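Fatty Acid Kinase (Fak) B3 protein (Streptococcus pneumoniae, PDB 6CNG) binds a long-chain fatty acid, here linoleic acid, and may take part in lipid transport or fatty acid metabolism. Local coordinates at residues R93-A98 with Q118-I123; L103-I106 with G112-N115. One frame throughout, in Å; residues are numbered along the deposited sequence.

Interaction 1 of 2, residues R93-A98 with Q118-I123; sequences RAFEGA and QLAKNI
Phe95 meets Ala120 and the backbone N of Lys121 in a small, buried helix-to-helix contact. Helices 88-95 and 113-127 lie against the sheet that contains the parallel strands 23-28, 100-105 and 132-137 of the DegV fold. The contact has no hydrogen bond between its segments and buries 92 Å² in all. The nearest CA atoms across the two segments, those of Phe95 and Lys121, are 8.9 Å apart, and the phenyl ring spans the gap.

The ring points its edge at helix 113-127. Phe95 CE2 lies 3.8 Å from the methyl carbon Ala120 CB, and Phe95 CZ lies 4.0 Å from Ala120 CB. The carbonyl carbon of Ala120 lies in the ring plane, so the peptide after Ala120 faces the rim of the ring. The first torsion of Phe95 (chi1 -68°) sets CG beside the backbone N and turns the ring toward this helix. Tyr124 meets the Phe95 ring edge-to-face, and Ile26, Ile101 and Leu103 touch it from the sheet.

Past the ring the chain reverses in a type II beta turn from Phe95 to Ala98. Gly97 takes the positive phi (82°) of the third position. Lys24 NZ, from strand 23-28, hydrogen-bonds to Ala94 O just before the turn and to Glu96 O within it. Lys121 adds little to the contact with its side chain, which extends away to hydrogen-bond Ile133 O through NZ. At the ring rim, Phe95 CE2 is 3.7 Å from Ala120 O and 4.1 Å from Lys121 N.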
# COMPACT_ATOMS: atom_id res chain seq x y z
N ARG A 93 -0.45 -21.23 1.47
CA ARG A 93 -0.45 -21.59 0.06
C ARG A 93 0.61 -20.83 -0.71
O ARG A 93 1.28 -21.39 -1.59
CB ARG A 93 -1.80 -21.22 -0.56
CG ARG A 93 -2.96 -22.11 -0.24
CD ARG A 93 -4.01 -22.03 -1.36
NE ARG A 93 -4.03 -20.76 -2.10
CZ ARG A 93 -3.49 -20.56 -3.31
NH1 ARG A 93 -2.86 -21.54 -3.96
NH2 ARG A 93 -3.58 -19.36 -3.88
N ALA A 94 0.72 -19.55 -0.44
CA ALA A 94 1.62 -18.69 -1.18
C ALA A 94 3.09 -19.02 -0.93
O ALA A 94 3.93 -18.70 -1.76
CB ALA A 94 1.33 -17.24 -0.82
N PHE A 95 3.40 -19.66 0.18
CA PHE A 95 4.77 -19.97 0.49
C PHE A 95 5.36 -21.07 -0.39
O PHE A 95 6.58 -21.15 -0.51
CB PHE A 95 4.87 -20.42 1.94
CG PHE A 95 4.59 -19.34 2.94
CD1 PHE A 95 4.74 -18.01 2.64
CD2 PHE A 95 4.21 -19.68 4.20
CE1 PHE A 95 4.51 -17.07 3.57
CE2 PHE A 95 3.97 -18.74 5.13
CZ PHE A 95 4.13 -17.43 4.81
N GLU A 96 4.53 -21.90 -1.00
CA GLU A 96 5.02 -23.14 -1.60
C GLU A 96 6.00 -22.89 -2.75
O GLU A 96 5.83 -21.98 -3.56
CB GLU A 96 3.86 -23.98 -2.10
CG GLU A 96 4.33 -25.38 -2.46
CD GLU A 96 3.45 -26.08 -3.46
OE1 GLU A 96 3.64 -27.30 -3.64
OE2 GLU A 96 2.59 -25.42 -4.09
N GLY A 97 7.04 -23.72 -2.82
CA GLY A 97 7.99 -23.66 -3.91
C GLY A 97 9.09 -22.62 -3.78
O GLY A 97 9.71 -22.27 -4.79
N ALA A 98 9.33 -22.10 -2.58
CA ALA A 98 10.36 -21.09 -2.38
C ALA A 98 11.12 -21.38 -1.10
O ALA A 98 10.53 -21.83 -0.11
CB ALA A 98 9.77 -19.69 -2.29
N GLN A 118 2.04 -13.52 10.48
CA GLN A 118 2.94 -13.95 11.54
C GLN A 118 2.67 -15.40 11.89
O GLN A 118 3.61 -16.17 12.13
CB GLN A 118 2.74 -13.09 12.77
CG GLN A 118 3.32 -11.70 12.66
CD GLN A 118 3.00 -10.84 13.87
OE1 GLN A 118 1.84 -10.69 14.24
NE2 GLN A 118 4.03 -10.26 14.48
N LEU A 119 1.41 -15.77 11.94
CA LEU A 119 1.05 -17.14 12.28
C LEU A 119 1.45 -18.09 11.17
O LEU A 119 2.01 -19.15 11.43
CB LEU A 119 -0.44 -17.21 12.59
CG LEU A 119 -0.94 -18.62 12.91
CD1 LEU A 119 -0.23 -19.26 14.08
CD2 LEU A 119 -2.39 -18.56 13.17
N ALA A 120 1.15 -17.74 9.93
CA ALA A 120 1.53 -18.57 8.80
C ALA A 120 3.01 -18.87 8.81
O ALA A 120 3.42 -20.01 8.53
CB ALA A 120 1.15 -17.84 7.51
N LYS A 121 3.84 -17.87 9.11
CA LYS A 121 5.28 -18.10 9.14
C LYS A 121 5.62 -19.17 10.15
O LYS A 121 6.37 -20.10 9.86
CB LYS A 121 6.06 -16.82 9.48
CG LYS A 121 7.54 -17.11 9.88
CD LYS A 121 8.36 -15.87 10.17
CE LYS A 121 9.81 -16.23 10.61
NZ LYS A 121 10.70 -15.08 10.88
N ASN A 122 5.12 -19.01 11.36
CA ASN A 122 5.43 -19.96 12.42
C ASN A 122 4.89 -21.35 12.11
O ASN A 122 5.51 -22.34 12.48
CB ASN A 122 4.90 -19.43 13.74
CG ASN A 122 5.67 -18.21 14.22
OD1 ASN A 122 6.85 -18.07 13.95
ND2 ASN A 122 4.99 -17.33 14.92
N ILE A 123 3.75 -21.44 11.42
CA ILE A 123 3.16 -22.73 11.08
C ILE A 123 3.97 -23.39 9.99
O ILE A 123 4.24 -24.59 10.04
CB ILE A 123 1.70 -22.55 10.65
CG1 ILE A 123 0.80 -22.12 11.81
CG2 ILE A 123 1.17 -23.84 10.02
CD1 ILE A 123 0.64 -23.18 12.91

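Interaction 2 of 2, residues L103-I106 with G112-N115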
# COMPACT_ATOMS: atom_id res chain seq x y z
N LEU A 103 7.59 -11.29 3.13
CA LEU A 103 6.17 -11.08 3.14
C LEU A 103 5.95 -9.68 3.69
O LEU A 103 6.27 -9.41 4.84
CB LEU A 103 5.50 -12.15 4.00
CG LEU A 103 3.99 -12.30 3.95
CD1 LEU A 103 3.58 -13.40 4.89
CD2 LEU A 103 3.26 -11.01 4.26
N VAL A 104 5.41 -8.80 2.86
CA VAL A 104 5.08 -7.45 3.26
C VAL A 104 3.57 -7.37 3.37
O VAL A 104 2.86 -7.64 2.40
CB VAL A 104 5.60 -6.43 2.24
CG1 VAL A 104 5.43 -5.02 2.75
CG2 VAL A 104 7.02 -6.71 1.92
N THR A 105 3.09 -6.96 4.53
CA THR A 105 1.69 -6.71 4.73
C THR A 105 1.40 -5.22 4.86
O THR A 105 2.25 -4.40 5.19
CB THR A 105 1.17 -7.41 5.99
OG1 THR A 105 1.63 -6.71 7.15
CG2 THR A 105 1.62 -8.82 6.02
N ILE A 106 0.16 -4.90 4.56
CA ILE A 106 -0.39 -3.63 4.93
C ILE A 106 -0.32 -3.48 6.46
O ILE A 106 -0.17 -4.46 7.21
CB ILE A 106 -1.84 -3.66 4.40
CG1 ILE A 106 -2.36 -2.26 4.10
CG2 ILE A 106 -2.74 -4.50 5.36
CD1 ILE A 106 -3.76 -2.21 3.45
N GLY A 112 -5.74 -7.16 10.19
CA GLY A 112 -5.17 -8.37 10.72
C GLY A 112 -4.33 -9.15 9.74
O GLY A 112 -3.95 -10.29 10.01
N SER A 113 -4.03 -8.56 8.59
CA SER A 113 -3.21 -9.24 7.61
C SER A 113 -1.88 -9.67 8.21
O SER A 113 -1.44 -10.80 8.05
CB SER A 113 -3.00 -8.31 6.41
OG SER A 113 -2.31 -8.96 5.38
N HIS A 114 -1.23 -8.75 8.91
CA HIS A 114 0.06 -9.06 9.48
C HIS A 114 -0.04 -10.14 10.54
O HIS A 114 0.83 -10.99 10.64
CB HIS A 114 0.65 -7.79 10.07
CG HIS A 114 1.97 -7.99 10.70
ND1 HIS A 114 2.15 -8.01 12.06
CD2 HIS A 114 3.19 -8.21 10.15
CE1 HIS A 114 3.42 -8.23 12.33
NE2 HIS A 114 4.07 -8.35 11.19
N ASN A 115 -1.10 -10.12 11.35
CA ASN A 115 -1.28 -11.15 12.37
C ASN A 115 -1.39 -12.53 11.73
O ASN A 115 -0.78 -13.48 12.20
CB ASN A 115 -2.51 -10.82 13.21
CG ASN A 115 -2.76 -11.83 14.34
OD1 ASN A 115 -3.50 -12.79 14.17
ND2 ASN A 115 -2.17 -11.59 15.47
O HOH W 1 -2.10 -6.07 8.52
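Thr105 and Ile106 pack on Ser113 and His114 within a beta-alpha-beta unit, in the contact that joins strand 100-105 to helix 113-127. The fatty acid site is close by: the Ile106 side chain is, at its nearest atoms, about 4 Å from the bound linoleic acid. Ser111, which by similarity binds hexadecanoate, hydrogen-bonds Ser113 N through its OG.

The Thr105 and His114 side chains cross at about a right angle. Thr105 OG1 touches His114 CB at 3.3 Å and lies near the imidazole plane, at its edge. The Thr105 methyl CG2 sits 3.8 Å from His114 CA. Beside it, Ile106 CG2 rests 4.0 Å from Ser113 CB.

With chi1 at -175°, the Ser113 hydroxyl turns from the helix start toward Thr105, and it hydrogen-bonds Tyr91 OH and Asp28 OD2. Asp28 OD2 also accepts the backbone N-H of Ile106, so one carboxylate joins Ile106 to the helix start.

Ile106 O accepts from Thr105 OG1 at 2.9 Å, with the donor tilted 32° from the carbonyl plane. Water 1 bridges the segments: it lies 2.8 Å from Ile106 O and accepts the backbone N-H of His114, also with 2.8 Å between the water oxygen and His114 N.

How the interactions relate
The two contacts have centres 12 Å apart and share helix 113-127. Interaction 2 involves its first turn, and interaction 1 lies farther along. Along the chain the segments run 93-98, 103-106, 112-115, 118-123, so interaction 2 is nested inside the loop closed by interaction 1. They touch where Phe95 CE1 meets Leu103 CD1 at 4.0 Å. Tyr91 also connects them: it packs on Ala120, Leu103 and Thr105 and hydrogen-bonds Ser113. Together they pack helix 113-127 against helix 88-95 at one place and against strand 100-105 at another. Interaction 2 borders the fatty acid site, while interaction 1 is remote from it.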